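Local coordinates for putative thioesterase (Novosphingobium aromaticivorans, PDB 3CJY), which probably hydrolyses acyl-CoA thioesters with a double-hotdog fold and binds a calcium ion, at residues Arg54-Pro68 / Val95-Met109. Numbering follows the deposited sequence. Where two conformers were deposited one is given.
Sequences RPVVQGSLQFVSFTP and VDGRLVFHSGISLGM
Gln58 and Ser106 are joined through both backbone and side chain: Ser106 N gives a 2.9 Å bond to Gln58 O, and Gln58 NE2 reaches Ser106 OG at 2.8 Å, with the hydroxyl oxygen near the amide plane. Their strands, 58-63 and 98-107, run antiparallel in the N-terminal hotdog domain. With CG between the backbone N and carbonyl carbon (chi1 66°) and the chain bent at chi2 (80°), NE2 comes across to Ser106. The same NE2 also bonds Gln62 OE1 of the second subunit, and Gln62 OE1 here receives Gln58 NE2 of that subunit, so this face of the sheet meets the dimer partner.

Paired bonds continue through Ser60 with Gly104 and Gln62 with His102. A classic beta bulge, Val57 and Gln58 both facing Ser106, shifts the register by one; Val57 N makes the shorter bond to Ser106 O and Gln58 N a weak one. Past the end of strand 58-63, Val64 N (2.8 Å) and Ser65 N (3.2 Å) both bond Val100 O from the same face of its carbonyl plane. Arg98 then closes this end in the plane of its guanidinium, NE to Ser65 OG at 3.3 Å and NH2 to Phe66 O at 2.9 Å.

On the face toward helix 37-52, Val56 CG2 touches both Ile105 CG2 and Leu107 CD2, while Leu45 of the helix packs on Val56 and Ile105. On the dimer-facing side the His102 ring lies against Gln62 CG, its CE1 3.5 Å away. Back on the helix side, Leu61 CD1 makes a CH-pi contact over one face of Phe101, 4.0 Å from the ring centroid.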
loop_
_atom_site.group_PDB
_atom_site.type_symbol
_atom_site.label_atom_id
_atom_site.label_comp_id
_atom_site.label_asym_id
_atom_site.label_seq_id
_atom_site.Cartn_x
_atom_site.Cartn_y
_atom_site.Cartn_z
ATOM N N ARG A 54 -13.012 16.686 -4.098
ATOM C CA ARG A 54 -12.004 16.935 -3.091
ATOM C C ARG A 54 -10.764 16.124 -3.432
ATOM O O ARG A 54 -10.801 15.221 -4.270
ATOM C CB ARG A 54 -12.530 16.637 -1.703
ATOM C CG ARG A 54 -12.926 15.227 -1.512
ATOM C CD ARG A 54 -14.174 15.167 -0.669
ATOM N NE ARG A 54 -13.962 15.626 0.693
ATOM C CZ ARG A 54 -14.935 15.694 1.593
ATOM N NH1 ARG A 54 -16.174 15.353 1.249
ATOM N NH2 ARG A 54 -14.679 16.103 2.825
ATOM N N PRO A 55 -9.655 16.459 -2.788
ATOM C CA PRO A 55 -8.386 15.840 -3.137
ATOM C C PRO A 55 -8.145 14.452 -2.559
ATOM O O PRO A 55 -8.678 14.101 -1.513
ATOM C CB PRO A 55 -7.340 16.827 -2.588
ATOM C CG PRO A 55 -8.054 17.705 -1.669
ATOM C CD PRO A 55 -9.534 17.484 -1.752
ATOM N N VAL A 56 -7.357 13.672 -3.271
ATOM C CA VAL A 56 -7.053 12.326 -2.851
ATOM C C VAL A 56 -6.080 12.313 -1.709
ATOM O O VAL A 56 -5.154 13.098 -1.672
ATOM C CB VAL A 56 -6.435 11.518 -4.036
ATOM C CG1 VAL A 56 -5.791 10.214 -3.563
ATOM C CG2 VAL A 56 -7.508 11.257 -5.123
ATOM N N VAL A 57 -6.339 11.423 -0.760
ATOM C CA VAL A 57 -5.437 11.132 0.360
ATOM C C VAL A 57 -4.664 9.869 0.043
ATOM O O VAL A 57 -3.462 9.789 0.211
ATOM C CB VAL A 57 -6.216 10.992 1.701
ATOM C CG1 VAL A 57 -5.393 10.367 2.816
ATOM C CG2 VAL A 57 -6.878 12.293 2.086
ATOM N N GLN A 58 -5.357 8.842 -0.441
ATOM C CA GLN A 58 -4.658 7.603 -0.791
ATOM C C GLN A 58 -5.473 6.788 -1.713
ATOM O O GLN A 58 -6.679 6.902 -1.748
ATOM C CB GLN A 58 -4.302 6.764 0.465
ATOM C CG GLN A 58 -5.439 6.177 1.283
ATOM C CD GLN A 58 -6.037 4.917 0.739
ATOM O OE1 GLN A 58 -5.360 4.114 0.084
ATOM N NE2 GLN A 58 -7.330 4.719 1.020
ATOM N N GLY A 59 -4.821 5.922 -2.457
ATOM C CA GLY A 59 -5.569 4.992 -3.310
ATOM C C GLY A 59 -4.800 3.697 -3.535
ATOM O O GLY A 59 -3.575 3.652 -3.459
ATOM N N SER A 60 -5.552 2.626 -3.730
ATOM C CA SER A 60 -4.956 1.342 -4.091
ATOM C C SER A 60 -5.684 0.828 -5.292
ATOM O O SER A 60 -6.904 0.950 -5.376
ATOM C CB SER A 60 -5.026 0.313 -2.955
ATOM O OG SER A 60 -4.284 0.765 -1.814
ATOM N N LEU A 61 -4.932 0.256 -6.226
ATOM C CA LEU A 61 -5.528 -0.259 -7.471
ATOM C C LEU A 61 -4.934 -1.625 -7.766
ATOM O O LEU A 61 -3.717 -1.800 -7.654
ATOM C CB LEU A 61 -5.240 0.743 -8.583
ATOM C CG LEU A 61 -5.702 0.567 -10.038
ATOM C CD1 LEU A 61 -5.750 1.907 -10.718
ATOM C CD2 LEU A 61 -4.771 -0.389 -10.787
ATOM N N GLN A 62 -5.815 -2.569 -8.097
ATOM C CA GLN A 62 -5.440 -3.952 -8.433
ATOM C C GLN A 62 -5.559 -4.135 -9.915
ATOM O O GLN A 62 -6.572 -3.774 -10.490
ATOM C CB GLN A 62 -6.379 -4.969 -7.749
ATOM C CG GLN A 62 -6.653 -4.639 -6.306
ATOM C CD GLN A 62 -5.383 -4.678 -5.439
ATOM O OE1 GLN A 62 -4.624 -5.664 -5.485
ATOM N NE2 GLN A 62 -5.162 -3.613 -4.622
ATOM N N PHE A 63 -4.503 -4.632 -10.555
ATOM C CA PHE A 63 -4.522 -4.853 -12.004
ATOM C C PHE A 63 -5.039 -6.250 -12.295
ATOM O O PHE A 63 -4.466 -7.245 -11.824
ATOM C CB PHE A 63 -3.135 -4.692 -12.633
ATOM C CG PHE A 63 -2.557 -3.299 -12.515
ATOM C CD1 PHE A 63 -3.099 -2.257 -13.261
ATOM C CD2 PHE A 63 -1.493 -3.046 -11.685
ATOM C CE1 PHE A 63 -2.595 -0.985 -13.170
ATOM C CE2 PHE A 63 -0.976 -1.774 -11.588
ATOM C CZ PHE A 63 -1.524 -0.749 -12.321
ATOM N N VAL A 64 -6.089 -6.316 -13.099
ATOM C CA VAL A 64 -6.760 -7.558 -13.427
ATOM C C VAL A 64 -6.349 -8.049 -14.789
ATOM O O VAL A 64 -6.124 -9.234 -14.994
ATOM C CB VAL A 64 -8.283 -7.376 -13.349
ATOM C CG1 VAL A 64 -9.020 -8.681 -13.747
ATOM C CG2 VAL A 64 -8.715 -6.889 -11.935
ATOM N N SER A 65 -6.235 -7.103 -15.714
ATOM C CA SER A 65 -5.868 -7.393 -17.102
ATOM C C SER A 65 -5.219 -6.185 -17.761
ATOM O O SER A 65 -5.298 -5.064 -17.261
ATOM C CB SER A 65 -7.098 -7.809 -17.900
ATOM O OG SER A 65 -6.757 -8.129 -19.234
ATOM N N PHE A 66 -4.619 -6.430 -18.920
ATOM C CA PHE A 66 -3.894 -5.401 -19.673
ATOM C C PHE A 66 -4.806 -4.563 -20.540
ATOM O O PHE A 66 -5.831 -5.028 -21.042
ATOM C CB PHE A 66 -2.787 -6.008 -20.581
ATOM C CG PHE A 66 -1.520 -6.366 -19.861
ATOM C CD1 PHE A 66 -0.565 -5.396 -19.576
ATOM C CD2 PHE A 66 -1.248 -7.682 -19.505
ATOM C CE1 PHE A 66 0.631 -5.715 -18.915
ATOM C CE2 PHE A 66 -0.050 -8.012 -18.832
ATOM C CZ PHE A 66 0.893 -7.019 -18.551
ATOM N N THR A 67 -4.409 -3.300 -20.692
ATOM C CA THR A 67 -5.098 -2.349 -21.562
ATOM C C THR A 67 -4.165 -2.030 -22.749
ATOM O O THR A 67 -3.234 -1.257 -22.631
ATOM C CB THR A 67 -5.490 -1.072 -20.843
ATOM O OG1 THR A 67 -6.238 -1.431 -19.684
ATOM C CG2 THR A 67 -6.336 -0.154 -21.748
ATOM N N PRO A 68 -4.401 -2.676 -23.882
ATOM C CA PRO A 68 -3.557 -2.439 -25.025
ATOM C C PRO A 68 -3.574 -1.015 -25.522
ATOM O O PRO A 68 -4.564 -0.278 -25.388
ATOM C CB PRO A 68 -4.170 -3.352 -26.104
ATOM C CG PRO A 68 -5.048 -4.315 -25.361
ATOM C CD PRO A 68 -5.522 -3.572 -24.182
ATOM N N VAL A 95 -12.460 -2.240 -20.420
ATOM C CA VAL A 95 -12.277 -2.077 -21.837
ATOM C C VAL A 95 -13.260 -3.037 -22.507
ATOM O O VAL A 95 -13.187 -4.250 -22.324
ATOM C CB VAL A 95 -10.871 -2.455 -22.293
ATOM C CG1 VAL A 95 -10.760 -2.356 -23.804
ATOM C CG2 VAL A 95 -9.829 -1.582 -21.586
ATOM N N ASP A 96 -14.188 -2.483 -23.256
ATOM C CA ASP A 96 -15.138 -3.316 -23.941
ATOM C C ASP A 96 -15.870 -4.191 -22.934
ATOM O O ASP A 96 -16.204 -5.338 -23.219
ATOM C CB ASP A 96 -14.421 -4.201 -24.959
ATOM C CG ASP A 96 -13.863 -3.417 -26.133
ATOM O OD1 ASP A 96 -14.341 -2.286 -26.372
ATOM O OD2 ASP A 96 -12.958 -3.949 -26.832
ATOM N N GLY A 97 -16.077 -3.646 -21.745
ATOM C CA GLY A 97 -16.821 -4.340 -20.714
ATOM C C GLY A 97 -15.958 -5.265 -19.875
ATOM O O GLY A 97 -16.403 -5.737 -18.841
ATOM N N ARG A 98 -14.733 -5.522 -20.323
ATOM C CA ARG A 98 -13.792 -6.394 -19.602
ATOM C C ARG A 98 -13.101 -5.628 -18.487
ATOM O O ARG A 98 -12.583 -4.558 -18.719
ATOM C CB ARG A 98 -12.704 -6.942 -20.554
ATOM C CG ARG A 98 -11.646 -7.846 -19.852
ATOM C CD ARG A 98 -10.504 -8.376 -20.777
ATOM N NE ARG A 98 -9.414 -7.426 -21.061
ATOM C CZ ARG A 98 -9.429 -6.563 -22.072
ATOM N NH1 ARG A 98 -10.488 -6.512 -22.872
ATOM N NH2 ARG A 98 -8.412 -5.742 -22.275
ATOM N N LEU A 99 -13.088 -6.191 -17.285
ATOM C CA LEU A 99 -12.401 -5.538 -16.155
ATOM C C LEU A 99 -10.887 -5.590 -16.305
ATOM O O LEU A 99 -10.288 -6.663 -16.445
ATOM C CB LEU A 99 -12.778 -6.200 -14.834
ATOM C CG LEU A 99 -12.376 -5.502 -13.550
ATOM C CD1 LEU A 99 -13.079 -4.137 -13.418
ATOM C CD2 LEU A 99 -12.689 -6.387 -12.369
ATOM N N VAL A 100 -10.275 -4.418 -16.266
ATOM C CA VAL A 100 -8.815 -4.304 -16.362
ATOM C C VAL A 100 -8.190 -3.870 -15.028
ATOM O O VAL A 100 -7.050 -4.196 -14.719
ATOM C CB VAL A 100 -8.359 -3.430 -17.550
ATOM C CG1 VAL A 100 -8.782 -4.084 -18.863
ATOM C CG2 VAL A 100 -8.871 -2.010 -17.457
ATOM N N PHE A 101 -8.970 -3.180 -14.207
ATOM C CA PHE A 101 -8.533 -2.797 -12.857
ATOM C C PHE A 101 -9.699 -2.346 -11.995
ATOM O O PHE A 101 -10.736 -1.999 -12.497
ATOM C CB PHE A 101 -7.378 -1.732 -12.848
ATOM C CG PHE A 101 -7.772 -0.355 -13.337
ATOM C CD1 PHE A 101 -8.548 0.483 -12.570
ATOM C CD2 PHE A 101 -7.312 0.110 -14.543
ATOM C CE1 PHE A 101 -8.894 1.737 -13.033
ATOM C CE2 PHE A 101 -7.687 1.348 -15.016
ATOM C CZ PHE A 101 -8.460 2.155 -14.247
ATOM N N HIS A 102 -9.511 -2.444 -10.681
ATOM C CA HIS A 102 -10.454 -1.904 -9.711
ATOM C C HIS A 102 -9.638 -1.250 -8.607
ATOM O O HIS A 102 -8.502 -1.639 -8.307
ATOM C CB HIS A 102 -11.447 -2.932 -9.184
ATOM C CG HIS A 102 -10.816 -3.979 -8.318
ATOM N ND1 HIS A 102 -10.764 -3.866 -6.937
ATOM C CD2 HIS A 102 -10.231 -5.160 -8.627
ATOM C CE1 HIS A 102 -10.143 -4.929 -6.446
ATOM N NE2 HIS A 102 -9.817 -5.728 -7.445
ATOM N N SER A 103 -10.233 -0.258 -7.963
ATOM C CA SER A 103 -9.521 0.527 -6.960
ATOM C C SER A 103 -10.404 1.068 -5.865
ATOM O O SER A 103 -11.606 1.203 -6.014
ATOM C CB SER A 103 -8.824 1.699 -7.631
ATOM O OG SER A 103 -9.797 2.521 -8.193
ATOM N N GLY A 104 -9.736 1.393 -4.776
ATOM C CA GLY A 104 -10.340 2.028 -3.599
ATOM C C GLY A 104 -9.530 3.264 -3.278
ATOM O O GLY A 104 -8.311 3.223 -3.210
ATOM N N ILE A 105 -10.216 4.369 -3.133
ATOM C CA ILE A 105 -9.625 5.687 -2.950
ATOM C C ILE A 105 -10.309 6.477 -1.829
ATOM O O ILE A 105 -11.545 6.461 -1.694
ATOM C CB ILE A 105 -9.776 6.497 -4.277
ATOM C CG1 ILE A 105 -9.117 5.743 -5.450
ATOM C CG2 ILE A 105 -9.184 7.919 -4.140
ATOM C CD1 ILE A 105 -9.352 6.329 -6.788
ATOM N N SER A 106 -9.485 7.101 -0.991
ATOM C CA SER A 106 -9.950 7.975 0.088
ATOM C C SER A 106 -9.619 9.397 -0.317
ATOM O O SER A 106 -8.546 9.661 -0.839
ATOM C CB SER A 106 -9.232 7.709 1.416
ATOM O OG SER A 106 -9.410 6.379 1.798
ATOM N N LEU A 107 -10.572 10.283 -0.047
ATOM C CA LEU A 107 -10.478 11.697 -0.407
ATOM C C LEU A 107 -10.850 12.564 0.770
ATOM O O LEU A 107 -11.667 12.189 1.580
ATOM C CB LEU A 107 -11.366 12.018 -1.612
ATOM C CG LEU A 107 -11.154 11.099 -2.818
ATOM C CD1 LEU A 107 -12.220 9.983 -2.820
ATOM C CD2 LEU A 107 -11.201 11.877 -4.127
ATOM N N GLY A 108 -10.199 13.706 0.861
ATOM C CA GLY A 108 -10.499 14.640 1.932
ATOM C C GLY A 108 -9.419 15.662 2.112
ATOM O O GLY A 108 -8.292 15.533 1.610
HETATM N N MSE A 109 -9.777 16.678 2.868
HETATM C CA MSE A 109 -8.863 17.746 3.146
HETATM C C MSE A 109 -9.524 18.540 4.256
HETATM O O MSE A 109 -10.584 19.135 4.066
HETATM C CB MSE A 109 -8.630 18.576 1.878
HETATM C CG MSE A 109 -7.457 19.532 2.030
HETATM SE SE MSE A 109 -7.252 20.883 0.595
HETATM C CE MSE A 109 -9.123 21.501 0.557
HETATM O O HOH W 1 -12.111 16.451 4.209
#